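Beta-N-acetylglucosaminidase (Thermotoga maritima, PDB 3WO8) probably hydrolyses terminal non-reducing N-acetyl-D-hexosamine residues from N-acetyl-beta-D-hexosaminides, as a dimeric member of glycoside hydrolase family 3. Local coordinates at residues F59-S64 / F335-S340; D379-I384 / I463-S468; R387-E392 / G408-D413. One frame throughout, in Å; residues are numbered along the deposited sequence.

Contact 1: residues F59-S64 / F335-S340; sequences FMSFLS and FLADVS
Ser61 on helix 53-66 faces Ala337 and Asp338 on helix 334-342. Both Ser61 and Ala337 point their CB toward the partner helix. Their CB atoms meet at 4.0 Å, and the backbones come close, with Ser61 CA and Phe335 CA 6.5 Å apart. Ser61 and Ala337 are both small, which is consistent with the close backbones. The hydroxyl of Ser61 is swung anti to its backbone nitrogen (chi1 -180°), which turns it to the carboxylate of Asp338. Asp338 sets out across the line between the helices, but its carboxylate bends back to Ser61. Ser61 OG donates a weak hydrogen bond to Asp338 OD1 at 3.4 Å. The other oxygen, Asp338 OD2, stays 4.0 Å from Ser61 OG, so the hydroxyl favours one oxygen.

Helix 53-66 belongs to the family 3 TIM barrel and packs on strand 42-45 through Phe59 and Leu63. The other face of helix 334-342 meets the second subunit, where Arg105 of that subunit makes a cation-pi contact with Phe335. Asp338 OD1 also has a long, weak ion pair with Lys65. The contact is thus slight: one CB-CB touch and one weak hydrogen bond, on the side where Asp338 is partly exposed.

Contact 2: residues D379-I384 / I463-S468; sequences DQIPEI and ISIYKS
Ile381 lays its CG1-CD1 arm against the tip of Ile465. This is helix-helix packing within the C-terminal domain, where segments 379-384 and 463-468 run in roughly the same direction. The axes of the two segments pass 10.1 Å apart and cross at -30°. Ile381 CD1 and Ile465 CD1 meet at 3.6 Å, and the two side chains cross at about a right angle. Ile465 CD1 also reaches Ile381 CG1, so it touches the flank of that arm as well as its end.

One turn further on, Ile384 makes the second part of the interface. With CG1 beside the backbone nitrogen (chi1 -64°), CG2 lies anti to that nitrogen and is the branch that touches segment 463-468. Ile384 CG2 approaches Ile465 CG2 at 4.3 Å. The same methyl sits at the edge of the Tyr466 ring, near the ring plane. The ring itself leads on to Tyr54 of helix 53-66 and to Phe388.

All four touching residues are buried, and their contacts across the interface are apolar. Helix 374-385 is kinked at Pro382, where the nitrogens of Pro382 and Glu383 lack bonds to the preceding turn. On the partner helix, Ser468 OG bonds back to Ser464 O at 3.1 Å. The closest approach of Ile384 to Tyr466 is to the backbone, with Ile384 CG2 3.8 Å from Tyr466 CA.

Contact 3: residues R387-E392 / G408-D413; sequences RFFEVE and GDLIFD
Phe389 and Phe412 meet ring to ring, and Leu410 adds an aliphatic contact to the same aromatic side chain. The aromatic pair comes first. The two phenylalanines approach from opposite directions, with ring centroids 5.7 Å apart and planes at 87°. The planes are nearly perpendicular, and the rings meet obliquely. The rings touch through their outer atoms: Phe389 CZ lies 3.9 Å from Phe412 CZ, and Phe389 CE1 lies 4.0 Å from Phe412 CE2. Phe389 holds CG beside its backbone nitrogen and anti to the carbonyl carbon (chi1 -62°), which sends the ring toward segment 408-413.

The aliphatic contact is looser. Leu410 CD2 comes within 4.2 Å of Phe389 CE2, again at an oblique approach to the ring. Leu410 and Phe412 alternate with Ile411 along the chain, and both point their CB toward Phe389. The three touching residues are buried, and dispersion and apolar burial hold them together.

Backbone bonding ties both segments to a third element. Val391 pairs with Val358, while Leu410 and Phe412 both pair with Thr359. Strand 357-363 thus lies between strands 391-397 and 411-415 in the mixed sheet of the C-terminal domain. Phe389 and Leu410 both touch Val358 of this intervening strand. Phe412 also meets Phe438 of strand 435-439 and Leu469 of helix 462-471, so the aromatic pair lies where the sheet meets that helix.

From the N terminus, the chain leaves helix 53-66, completes the TIM barrel and returns in helix 334-342. Contact 1 closes this long loop and joins helix 53-66 of the barrel to helix 334-342, which leads into strand 345-347 of the mixed sheet. Contact 2 follows in series and closes a second loop between helices 374-385 and 462-471. Contact 3 is nested inside it, in the mixed sheet. Contacts 1 and 2 touch where Ser340 packs on Ile463 and Ser464. Contacts 2 and 3 touch where Tyr466 meets Phe388 and Arg387. Contacts 1 and 3 do not touch, their nearest atoms being about 10 Å apart. Helix 462-471 lies between them.

Contact 1: residues F59-S64 / F335-S340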
ATOM      1  N   PHE B  59       1.205 -10.296 -13.643  1.00 35.14           N
ATOM      2  CA  PHE B  59       1.729 -11.565 -13.175  1.00 38.39           C
ATOM      3  C   PHE B  59       0.619 -12.343 -12.495  1.00 36.51           C
ATOM      4  O   PHE B  59       0.481 -13.509 -12.705  1.00 41.20           O
ATOM      5  CB  PHE B  59       2.946 -11.331 -12.251  1.00 42.17           C
ATOM      6  CG  PHE B  59       3.864 -12.532 -12.065  1.00 43.14           C
ATOM      7  CD1 PHE B  59       3.688 -13.718 -12.760  1.00 43.32           C
ATOM      8  CD2 PHE B  59       4.914 -12.445 -11.172  1.00 43.79           C
ATOM      9  CE1 PHE B  59       4.523 -14.787 -12.542  1.00 45.04           C
ATOM     10  CE2 PHE B  59       5.771 -13.489 -10.966  1.00 44.24           C
ATOM     11  CZ  PHE B  59       5.576 -14.669 -11.647  1.00 47.99           C
ATOM     12  N   MET B  60      -0.202 -11.692 -11.694  1.00 38.71           N
ATOM     13  CA  MET B  60      -1.257 -12.407 -10.952  1.00 35.01           C
ATOM     14  C   MET B  60      -2.338 -12.835 -11.932  1.00 32.60           C
ATOM     15  O   MET B  60      -2.927 -13.885 -11.807  1.00 31.53           O
ATOM     16  CB  MET B  60      -1.872 -11.489  -9.880  1.00 35.22           C
ATOM     17  CG  MET B  60      -0.979 -11.213  -8.685  1.00 36.06           C
ATOM     18  SD  MET B  60      -0.846 -12.719  -7.718  1.00 38.93           S
ATOM     19  CE  MET B  60       0.024 -12.133  -6.280  1.00 41.49           C
ATOM     20  N   SER B  61      -2.633 -11.985 -12.896  1.00 31.11           N
ATOM     21  CA  SER B  61      -3.580 -12.340 -13.930  1.00 31.94           C
ATOM     22  C   SER B  61      -3.141 -13.575 -14.712  1.00 37.13           C
ATOM     23  O   SER B  61      -3.934 -14.440 -15.013  1.00 41.09           O
ATOM     24  CB  SER B  61      -3.695 -11.209 -14.929  1.00 30.45           C
ATOM     25  OG  SER B  61      -4.614 -11.564 -15.923  1.00 29.39           O
ATOM     26  N   PHE B  62      -1.870 -13.610 -15.078  1.00 40.28           N
ATOM     27  CA  PHE B  62      -1.261 -14.769 -15.702  1.00 42.00           C
ATOM     28  C   PHE B  62      -1.350 -16.002 -14.796  1.00 42.06           C
ATOM     29  O   PHE B  62      -1.770 -17.061 -15.257  1.00 45.02           O
ATOM     30  CB  PHE B  62       0.199 -14.471 -16.070  1.00 43.55           C
ATOM     31  CG  PHE B  62       0.961 -15.669 -16.518  1.00 46.53           C
ATOM     32  CD1 PHE B  62       0.837 -16.132 -17.823  1.00 48.09           C
ATOM     33  CD2 PHE B  62       1.787 -16.352 -15.633  1.00 47.36           C
ATOM     34  CE1 PHE B  62       1.537 -17.246 -18.256  1.00 45.20           C
ATOM     35  CE2 PHE B  62       2.480 -17.476 -16.050  1.00 46.74           C
ATOM     36  CZ  PHE B  62       2.362 -17.913 -17.370  1.00 48.31           C
ATOM     37  N   LEU B  63      -0.960 -15.896 -13.537  1.00 37.51           N
ATOM     38  CA  LEU B  63      -0.931 -17.091 -12.716  1.00 40.86           C
ATOM     39  C   LEU B  63      -2.335 -17.587 -12.606  1.00 45.35           C
ATOM     40  O   LEU B  63      -2.615 -18.797 -12.508  1.00 50.27           O
ATOM     41  CB  LEU B  63      -0.398 -16.810 -11.337  1.00 41.18           C
ATOM     42  CG  LEU B  63       1.070 -16.445 -11.368  1.00 44.73           C
ATOM     43  CD1 LEU B  63       1.514 -15.814 -10.052  1.00 44.70           C
ATOM     44  CD2 LEU B  63       1.899 -17.686 -11.680  1.00 47.41           C
ATOM     45  N   SER B  64      -3.251 -16.644 -12.652  1.00 44.26           N
ATOM     46  CA  SER B  64      -4.622 -16.981 -12.374  1.00 44.18           C
ATOM     47  C   SER B  64      -5.182 -17.853 -13.493  1.00 45.81           C
ATOM     48  O   SER B  64      -5.756 -18.906 -13.238  1.00 47.60           O
ATOM     49  CB  SER B  64      -5.445 -15.708 -12.201  1.00 41.53           C
ATOM     50  OG  SER B  64      -6.722 -16.022 -11.720  1.00 43.65           O
ATOM     51  N   PHE B 335      -7.410  -9.013 -11.403  1.00 29.81           N
ATOM     52  CA  PHE B 335      -8.607  -8.600 -12.132  1.00 29.67           C
ATOM     53  C   PHE B 335      -8.396  -7.201 -12.654  1.00 31.83           C
ATOM     54  O   PHE B 335      -9.007  -6.804 -13.655  1.00 31.67           O
ATOM     55  CB  PHE B 335      -9.903  -8.743 -11.324  1.00 32.61           C
ATOM     56  CG  PHE B 335     -10.155  -7.665 -10.278  1.00 33.56           C
ATOM     57  CD1 PHE B 335      -9.536  -7.711  -9.037  1.00 35.36           C
ATOM     58  CD2 PHE B 335     -11.082  -6.654 -10.515  1.00 34.47           C
ATOM     59  CE1 PHE B 335      -9.780  -6.744  -8.076  1.00 35.68           C
ATOM     60  CE2 PHE B 335     -11.335  -5.680  -9.559  1.00 33.47           C
ATOM     61  CZ  PHE B 335     -10.693  -5.734  -8.337  1.00 35.27           C
ATOM     62  N   LEU B 336      -7.505  -6.446 -11.998  1.00 29.16           N
ATOM     63  CA  LEU B 336      -7.372  -5.084 -12.394  1.00 29.40           C
ATOM     64  C   LEU B 336      -6.682  -5.041 -13.783  1.00 29.52           C
ATOM     65  O   LEU B 336      -6.987  -4.216 -14.628  1.00 25.67           O
ATOM     66  CB  LEU B 336      -6.684  -4.258 -11.295  1.00 27.01           C
ATOM     67  CG  LEU B 336      -7.634  -4.017 -10.129  1.00 27.78           C
ATOM     68  CD1 LEU B 336      -6.958  -3.515  -8.864  1.00 27.65           C
ATOM     69  CD2 LEU B 336      -8.735  -3.047 -10.514  1.00 30.62           C
ATOM     70  N   ALA B 337      -5.767  -5.955 -14.026  1.00 33.16           N
ATOM     71  CA  ALA B 337      -5.217  -6.092 -15.385  1.00 32.78           C
ATOM     72  C   ALA B 337      -6.321  -6.283 -16.398  1.00 34.41           C
ATOM     73  O   ALA B 337      -6.360  -5.618 -17.439  1.00 35.88           O
ATOM     74  CB  ALA B 337      -4.245  -7.260 -15.448  1.00 32.89           C
ATOM     75  N   ASP B 338      -7.244  -7.179 -16.082  1.00 37.78           N
ATOM     76  CA  ASP B 338      -8.279  -7.529 -17.037  1.00 39.34           C
ATOM     77  C   ASP B 338      -9.178  -6.373 -17.222  1.00 39.97           C
ATOM     78  O   ASP B 338      -9.547  -6.061 -18.377  1.00 46.23           O
ATOM     79  CB  ASP B 338      -9.104  -8.729 -16.580  1.00 45.33           C
ATOM     80  CG  ASP B 338      -8.284  -9.955 -16.401  1.00 46.21           C
ATOM     81  OD1 ASP B 338      -7.417 -10.233 -17.249  1.00 58.50           O
ATOM     82  OD2 ASP B 338      -8.495 -10.637 -15.401  1.00 51.79           O
ATOM     83  N   VAL B 339      -9.543  -5.729 -16.108  1.00 35.77           N
ATOM     84  CA  VAL B 339     -10.415  -4.570 -16.193  1.00 35.34           C
ATOM     85  C   VAL B 339      -9.786  -3.532 -17.099  1.00 35.72           C
ATOM     86  O   VAL B 339     -10.463  -2.902 -17.890  1.00 36.83           O
ATOM     87  CB  VAL B 339     -10.663  -3.966 -14.817  1.00 38.78           C
ATOM     88  CG1 VAL B 339     -11.347  -2.611 -14.938  1.00 38.90           C
ATOM     89  CG2 VAL B 339     -11.524  -4.903 -14.012  1.00 40.92           C
ATOM     90  N   SER B 340      -8.466  -3.384 -17.023  1.00 37.63           N
ATOM     91  CA  SER B 340      -7.800  -2.346 -17.783  1.00 41.60           C
ATOM     92  C   SER B 340      -7.793  -2.703 -19.248  1.00 43.35           C
ATOM     93  O   SER B 340      -8.121  -1.849 -20.103  1.00 41.76           O
ATOM     94  CB  SER B 340      -6.377  -2.116 -17.301  1.00 43.11           C
ATOM     95  OG  SER B 340      -6.258  -2.433 -15.919  1.00 50.91           O
TER

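Contact 2: residues D379-I384 / I463-S468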
ATOM      1  N   ASP B 379       5.539  10.262 -16.793  1.00 34.16           N
ATOM      2  CA  ASP B 379       6.964   9.966 -16.527  1.00 33.82           C
ATOM      3  C   ASP B 379       7.310   8.478 -16.636  1.00 31.51           C
ATOM      4  O   ASP B 379       8.431   8.091 -16.992  1.00 27.60           O
ATOM      5  CB  ASP B 379       7.357  10.409 -15.133  1.00 35.13           C
ATOM      6  CG  ASP B 379       7.347  11.885 -14.962  1.00 38.88           C
ATOM      7  OD1 ASP B 379       7.218  12.621 -15.957  1.00 41.01           O
ATOM      8  OD2 ASP B 379       7.477  12.327 -13.796  1.00 46.60           O
ATOM      9  N   GLN B 380       6.339   7.652 -16.311  1.00 32.99           N
ATOM     10  CA  GLN B 380       6.550   6.206 -16.228  1.00 35.84           C
ATOM     11  C   GLN B 380       6.474   5.446 -17.578  1.00 36.79           C
ATOM     12  O   GLN B 380       6.868   4.275 -17.678  1.00 33.45           O
ATOM     13  CB  GLN B 380       5.550   5.643 -15.244  1.00 36.57           C
ATOM     14  CG  GLN B 380       6.165   4.731 -14.211  1.00 42.17           C
ATOM     15  CD  GLN B 380       5.087   4.297 -13.269  1.00 46.05           C
ATOM     16  OE1 GLN B 380       4.381   5.164 -12.701  1.00 43.77           O
ATOM     17  NE2 GLN B 380       4.891   2.963 -13.126  1.00 45.12           N
ATOM     18  N   ILE B 381       5.996   6.131 -18.612  1.00 37.05           N
ATOM     19  CA  ILE B 381       5.757   5.510 -19.898  1.00 36.06           C
ATOM     20  C   ILE B 381       7.020   4.954 -20.552  1.00 38.74           C
ATOM     21  O   ILE B 381       6.973   3.877 -21.147  1.00 42.69           O
ATOM     22  CB  ILE B 381       5.043   6.497 -20.820  1.00 36.32           C
ATOM     23  CG1 ILE B 381       3.623   6.690 -20.301  1.00 35.56           C
ATOM     24  CG2 ILE B 381       5.028   5.987 -22.253  1.00 37.72           C
ATOM     25  CD1 ILE B 381       2.822   7.736 -21.026  1.00 36.18           C
ATOM     26  N   PRO B 382       8.167   5.653 -20.447  1.00 37.80           N
ATOM     27  CA  PRO B 382       9.291   5.040 -21.162  1.00 35.84           C
ATOM     28  C   PRO B 382       9.772   3.734 -20.568  1.00 34.55           C
ATOM     29  O   PRO B 382      10.087   2.815 -21.314  1.00 34.78           O
ATOM     30  CB  PRO B 382      10.365   6.104 -21.101  1.00 36.28           C
ATOM     31  CG  PRO B 382       9.617   7.371 -21.029  1.00 36.81           C
ATOM     32  CD  PRO B 382       8.449   7.055 -20.117  1.00 36.83           C
ATOM     33  N   GLU B 383       9.784   3.616 -19.250  1.00 36.94           N
ATOM     34  CA  GLU B 383      10.158   2.300 -18.628  1.00 38.14           C
ATOM     35  C   GLU B 383       9.182   1.178 -19.041  1.00 37.37           C
ATOM     36  O   GLU B 383       9.582   0.023 -19.163  1.00 34.67           O
ATOM     37  CB  GLU B 383      10.353   2.378 -17.098  1.00 38.64           C
ATOM     38  CG  GLU B 383       9.322   1.692 -16.222  1.00 49.67           C
ATOM     39  CD  GLU B 383       9.611   0.191 -16.000  1.00 52.49           C
ATOM     40  OE1 GLU B 383      10.772  -0.240 -15.841  1.00 49.62           O
ATOM     41  OE2 GLU B 383       8.643  -0.585 -15.957  1.00 59.25           O
ATOM     42  N   ILE B 384       7.924   1.537 -19.297  1.00 34.23           N
ATOM     43  CA  ILE B 384       6.917   0.565 -19.676  1.00 37.50           C
ATOM     44  C   ILE B 384       7.203   0.093 -21.094  1.00 38.67           C
ATOM     45  O   ILE B 384       7.346  -1.083 -21.355  1.00 38.27           O
ATOM     46  CB  ILE B 384       5.475   1.155 -19.612  1.00 39.52           C
ATOM     47  CG1 ILE B 384       5.090   1.543 -18.169  1.00 38.42           C
ATOM     48  CG2 ILE B 384       4.467   0.150 -20.157  1.00 38.79           C
ATOM     49  CD1 ILE B 384       3.859   2.422 -18.095  1.00 37.17           C
ATOM     50  N   ILE B 463      -0.741   0.299 -16.088  1.00 35.55           N
ATOM     51  CA  ILE B 463      -1.279  -1.015 -16.457  1.00 34.70           C
ATOM     52  C   ILE B 463      -2.013  -0.962 -17.800  1.00 34.28           C
ATOM     53  O   ILE B 463      -1.913  -1.855 -18.634  1.00 31.45           O
ATOM     54  CB  ILE B 463      -2.162  -1.613 -15.348  1.00 33.59           C
ATOM     55  CG1 ILE B 463      -2.544  -3.066 -15.656  1.00 34.80           C
ATOM     56  CG2 ILE B 463      -3.419  -0.801 -15.199  1.00 33.82           C
ATOM     57  CD1 ILE B 463      -1.436  -3.924 -16.229  1.00 32.83           C
ATOM     58  N   SER B 464      -2.700   0.129 -18.046  1.00 36.65           N
ATOM     59  CA  SER B 464      -3.479   0.215 -19.277  1.00 38.81           C
ATOM     60  C   SER B 464      -2.570   0.291 -20.471  1.00 39.91           C
ATOM     61  O   SER B 464      -2.762  -0.414 -21.427  1.00 39.90           O
ATOM     62  CB  SER B 464      -4.425   1.402 -19.201  1.00 39.79           C
ATOM     63  OG  SER B 464      -5.204   1.282 -17.998  1.00 37.98           O
ATOM     64  N   ILE B 465      -1.554   1.137 -20.388  1.00 43.18           N
ATOM     65  CA  ILE B 465      -0.530   1.271 -21.446  1.00 39.36           C
ATOM     66  C   ILE B 465       0.225  -0.053 -21.627  1.00 38.96           C
ATOM     67  O   ILE B 465       0.413  -0.501 -22.743  1.00 41.81           O
ATOM     68  CB  ILE B 465       0.450   2.438 -21.142  1.00 37.82           C
ATOM     69  CG1 ILE B 465      -0.312   3.750 -21.141  1.00 39.73           C
ATOM     70  CG2 ILE B 465       1.519   2.536 -22.198  1.00 39.54           C
ATOM     71  CD1 ILE B 465       0.520   4.996 -21.018  1.00 40.47           C
ATOM     72  N   TYR B 466       0.618  -0.693 -20.538  1.00 35.58           N
ATOM     73  CA  TYR B 466       1.292  -1.964 -20.630  1.00 37.00           C
ATOM     74  C   TYR B 466       0.430  -2.988 -21.354  1.00 43.94           C
ATOM     75  O   TYR B 466       0.860  -3.573 -22.348  1.00 46.63           O
ATOM     76  CB  TYR B 466       1.593  -2.463 -19.236  1.00 39.95           C
ATOM     77  CG  TYR B 466       2.319  -3.773 -19.163  1.00 40.39           C
ATOM     78  CD1 TYR B 466       3.644  -3.872 -19.520  1.00 42.67           C
ATOM     79  CD2 TYR B 466       1.688  -4.904 -18.697  1.00 43.86           C
ATOM     80  CE1 TYR B 466       4.330  -5.076 -19.430  1.00 48.18           C
ATOM     81  CE2 TYR B 466       2.352  -6.119 -18.617  1.00 48.15           C
ATOM     82  CZ  TYR B 466       3.665  -6.197 -18.978  1.00 47.62           C
ATOM     83  OH  TYR B 466       4.291  -7.386 -18.887  1.00 44.30           O
ATOM     84  N   LYS B 467      -0.792  -3.199 -20.863  1.00 44.40           N
ATOM     85  CA  LYS B 467      -1.711  -4.133 -21.495  1.00 40.48           C
ATOM     86  C   LYS B 467      -1.911  -3.831 -22.975  1.00 40.40           C
ATOM     87  O   LYS B 467      -1.859  -4.747 -23.792  1.00 47.57           O
ATOM     88  CB  LYS B 467      -3.068  -4.168 -20.810  1.00 40.23           C
ATOM     89  CG  LYS B 467      -3.091  -4.667 -19.372  1.00 43.09           C
ATOM     90  CD  LYS B 467      -2.542  -6.071 -19.173  1.00 43.08           C
ATOM     91  CE  LYS B 467      -3.217  -7.095 -20.062  1.00 41.48           C
ATOM     92  NZ  LYS B 467      -2.977  -8.444 -19.465  1.00 41.95           N
ATOM     93  N   SER B 468      -2.118  -2.584 -23.359  1.00 36.81           N
ATOM     94  CA  SER B 468      -2.231  -2.295 -24.795  1.00 38.15           C
ATOM     95  C   SER B 468      -1.065  -2.847 -25.660  1.00 41.36           C
ATOM     96  O   SER B 468      -1.306  -3.386 -26.730  1.00 42.30           O
ATOM     97  CB  SER B 468      -2.318  -0.798 -25.041  1.00 36.14           C
ATOM     98  OG  SER B 468      -3.447  -0.268 -24.397  1.00 35.58           O
TER

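Contact 3: residues R387-E392 / G408-D413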
ATOM      1  N   ARG B 387       9.903  -2.302 -22.076  1.00 44.51           N
ATOM      2  CA  ARG B 387       9.713  -3.745 -21.913  1.00 45.77           C
ATOM      3  C   ARG B 387       9.485  -4.455 -23.225  1.00 44.17           C
ATOM      4  O   ARG B 387       9.662  -5.656 -23.306  1.00 44.50           O
ATOM      5  CB  ARG B 387       8.585  -4.055 -20.930  1.00 48.93           C
ATOM      6  CG  ARG B 387       8.910  -3.592 -19.524  1.00 48.45           C
ATOM      7  CD  ARG B 387       7.903  -4.013 -18.461  1.00 47.77           C
ATOM      8  NE  ARG B 387       8.621  -3.884 -17.201  1.00 50.22           N
ATOM      9  CZ  ARG B 387       9.349  -4.849 -16.634  1.00 48.54           C
ATOM     10  NH1 ARG B 387       9.992  -4.567 -15.511  1.00 50.35           N
ATOM     11  NH2 ARG B 387       9.415  -6.099 -17.147  1.00 46.29           N
ATOM     12  N   PHE B 388       9.127  -3.696 -24.251  1.00 48.11           N
ATOM     13  CA  PHE B 388       8.851  -4.220 -25.594  1.00 45.10           C
ATOM     14  C   PHE B 388       9.731  -3.681 -26.736  1.00 44.43           C
ATOM     15  O   PHE B 388       9.513  -4.028 -27.885  1.00 43.31           O
ATOM     16  CB  PHE B 388       7.422  -3.857 -25.961  1.00 46.49           C
ATOM     17  CG  PHE B 388       6.425  -4.148 -24.896  1.00 47.76           C
ATOM     18  CD1 PHE B 388       5.819  -5.383 -24.824  1.00 47.91           C
ATOM     19  CD2 PHE B 388       6.068  -3.171 -23.974  1.00 51.83           C
ATOM     20  CE1 PHE B 388       4.881  -5.657 -23.843  1.00 51.65           C
ATOM     21  CE2 PHE B 388       5.125  -3.428 -22.991  1.00 54.73           C
ATOM     22  CZ  PHE B 388       4.533  -4.679 -22.922  1.00 55.29           C
ATOM     23  N   PHE B 389      10.660  -2.786 -26.437  1.00 46.29           N
ATOM     24  CA  PHE B 389      11.601  -2.251 -27.422  1.00 46.94           C
ATOM     25  C   PHE B 389      13.031  -2.122 -26.862  1.00 52.43           C
ATOM     26  O   PHE B 389      13.259  -1.719 -25.702  1.00 52.13           O
ATOM     27  CB  PHE B 389      11.127  -0.910 -27.909  1.00 46.30           C
ATOM     28  CG  PHE B 389       9.824  -0.970 -28.602  1.00 50.05           C
ATOM     29  CD1 PHE B 389       8.656  -0.993 -27.889  1.00 48.64           C
ATOM     30  CD2 PHE B 389       9.764  -1.033 -29.994  1.00 54.33           C
ATOM     31  CE1 PHE B 389       7.445  -1.059 -28.541  1.00 49.22           C
ATOM     32  CE2 PHE B 389       8.555  -1.106 -30.651  1.00 50.89           C
ATOM     33  CZ  PHE B 389       7.396  -1.114 -29.922  1.00 51.83           C
ATOM     34  N   GLU B 390      13.995  -2.438 -27.721  1.00 63.85           N
ATOM     35  CA  GLU B 390      15.416  -2.483 -27.312  1.00 68.10           C
ATOM     36  C   GLU B 390      16.089  -1.117 -27.460  1.00 56.17           C
ATOM     37  O   GLU B 390      17.186  -0.894 -26.937  1.00 54.96           O
ATOM     38  CB  GLU B 390      16.171  -3.571 -28.086  1.00 78.33           C
ATOM     39  CG  GLU B 390      16.004  -3.503 -29.599  1.00 86.42           C
ATOM     40  CD  GLU B 390      16.234  -4.849 -30.259  1.00101.62           C
ATOM     41  OE1 GLU B 390      15.602  -5.845 -29.840  1.00101.77           O
ATOM     42  OE2 GLU B 390      17.044  -4.912 -31.210  1.00115.22           O
ATOM     43  N   VAL B 391      15.416  -0.220 -28.185  1.00 48.27           N
ATOM     44  CA  VAL B 391      15.848   1.164 -28.291  1.00 46.44           C
ATOM     45  C   VAL B 391      14.673   2.154 -28.374  1.00 42.08           C
ATOM     46  O   VAL B 391      13.671   1.896 -29.018  1.00 37.86           O
ATOM     47  CB  VAL B 391      16.756   1.355 -29.520  1.00 44.12           C
ATOM     48  CG1 VAL B 391      17.491   2.674 -29.429  1.00 41.94           C
ATOM     49  CG2 VAL B 391      17.741   0.200 -29.647  1.00 42.88           C
ATOM     50  N   GLU B 392      14.826   3.299 -27.732  1.00 41.97           N
ATOM     51  CA  GLU B 392      13.760   4.258 -27.663  1.00 46.10           C
ATOM     52  C   GLU B 392      14.281   5.681 -27.499  1.00 47.04           C
ATOM     53  O   GLU B 392      15.123   5.954 -26.653  1.00 55.58           O
ATOM     54  CB  GLU B 392      12.717   3.879 -26.597  1.00 50.21           C
ATOM     55  CG  GLU B 392      13.178   3.740 -25.166  1.00 55.35           C
ATOM     56  CD  GLU B 392      12.026   3.689 -24.142  1.00 60.95           C
ATOM     57  OE1 GLU B 392      11.706   4.758 -23.579  1.00 68.63           O
ATOM     58  OE2 GLU B 392      11.445   2.607 -23.875  1.00 54.38           O
ATOM     59  N   GLY B 408      11.399   8.483 -36.756  1.00 50.31           N
ATOM     60  CA  GLY B 408      11.621   7.197 -36.082  1.00 47.72           C
ATOM     61  C   GLY B 408      11.117   6.075 -36.966  1.00 50.46           C
ATOM     62  O   GLY B 408      10.414   6.334 -37.940  1.00 50.68           O
ATOM     63  N   ASP B 409      11.460   4.832 -36.660  1.00 52.23           N
ATOM     64  CA  ASP B 409      10.868   3.699 -37.402  1.00 60.86           C
ATOM     65  C   ASP B 409       9.377   3.593 -37.055  1.00 64.75           C
ATOM     66  O   ASP B 409       8.529   3.189 -37.872  1.00 70.28           O
ATOM     67  CB  ASP B 409      11.550   2.367 -37.041  1.00 63.43           C
ATOM     68  CG  ASP B 409      13.045   2.364 -37.345  1.00 64.71           C
ATOM     69  OD1 ASP B 409      13.481   3.200 -38.181  1.00 60.03           O
ATOM     70  OD2 ASP B 409      13.762   1.531 -36.730  1.00 59.74           O
ATOM     71  N   LEU B 410       9.111   3.962 -35.804  1.00 59.72           N
ATOM     72  CA  LEU B 410       7.829   3.870 -35.164  1.00 49.52           C
ATOM     73  C   LEU B 410       7.752   5.026 -34.169  1.00 48.06           C
ATOM     74  O   LEU B 410       8.704   5.294 -33.434  1.00 52.24           O
ATOM     75  CB  LEU B 410       7.764   2.532 -34.428  1.00 46.96           C
ATOM     76  CG  LEU B 410       6.421   2.009 -33.948  1.00 44.67           C
ATOM     77  CD1 LEU B 410       5.303   2.577 -34.807  1.00 47.52           C
ATOM     78  CD2 LEU B 410       6.412   0.486 -33.951  1.00 42.92           C
ATOM     79  N   ILE B 411       6.625   5.709 -34.153  1.00 42.53           N
ATOM     80  CA  ILE B 411       6.387   6.807 -33.236  1.00 40.89           C
ATOM     81  C   ILE B 411       5.113   6.557 -32.445  1.00 41.86           C
ATOM     82  O   ILE B 411       4.119   6.151 -33.024  1.00 39.44           O
ATOM     83  CB  ILE B 411       6.166   8.070 -34.034  1.00 43.59           C
ATOM     84  CG1 ILE B 411       7.164   8.072 -35.195  1.00 42.74           C
ATOM     85  CG2 ILE B 411       6.209   9.307 -33.121  1.00 43.95           C
ATOM     86  CD1 ILE B 411       7.398   9.429 -35.792  1.00 45.04           C
ATOM     87  N   PHE B 412       5.149   6.788 -31.132  1.00 40.06           N
ATOM     88  CA  PHE B 412       4.010   6.564 -30.253  1.00 35.47           C
ATOM     89  C   PHE B 412       3.719   7.905 -29.700  1.00 38.26           C
ATOM     90  O   PHE B 412       4.579   8.480 -29.029  1.00 46.05           O
ATOM     91  CB  PHE B 412       4.355   5.616 -29.132  1.00 34.44           C
ATOM     92  CG  PHE B 412       4.396   4.169 -29.538  1.00 32.30           C
ATOM     93  CD1 PHE B 412       4.062   3.760 -30.827  1.00 34.00           C
ATOM     94  CD2 PHE B 412       4.695   3.214 -28.604  1.00 29.19           C
ATOM     95  CE1 PHE B 412       4.075   2.408 -31.157  1.00 36.82           C
ATOM     96  CE2 PHE B 412       4.720   1.860 -28.914  1.00 31.45           C
ATOM     97  CZ  PHE B 412       4.411   1.445 -30.184  1.00 34.86           C
ATOM     98  N   ASP B 413       2.540   8.433 -30.001  1.00 38.56           N
ATOM     99  CA  ASP B 413       2.203   9.795 -29.596  1.00 39.83           C
ATOM    100  C   ASP B 413       1.152   9.746 -28.548  1.00 39.83           C
ATOM    101  O   ASP B 413      -0.005   9.509 -28.836  1.00 40.88           O
ATOM    102  CB  ASP B 413       1.670  10.619 -30.757  1.00 41.64           C
ATOM    103  CG  ASP B 413       1.268  12.006 -30.331  1.00 44.33           C
ATOM    104  OD1 ASP B 413       1.451  12.312 -29.132  1.00 46.75           O
ATOM    105  OD2 ASP B 413       0.791  12.795 -31.183  1.00 48.36           O
TER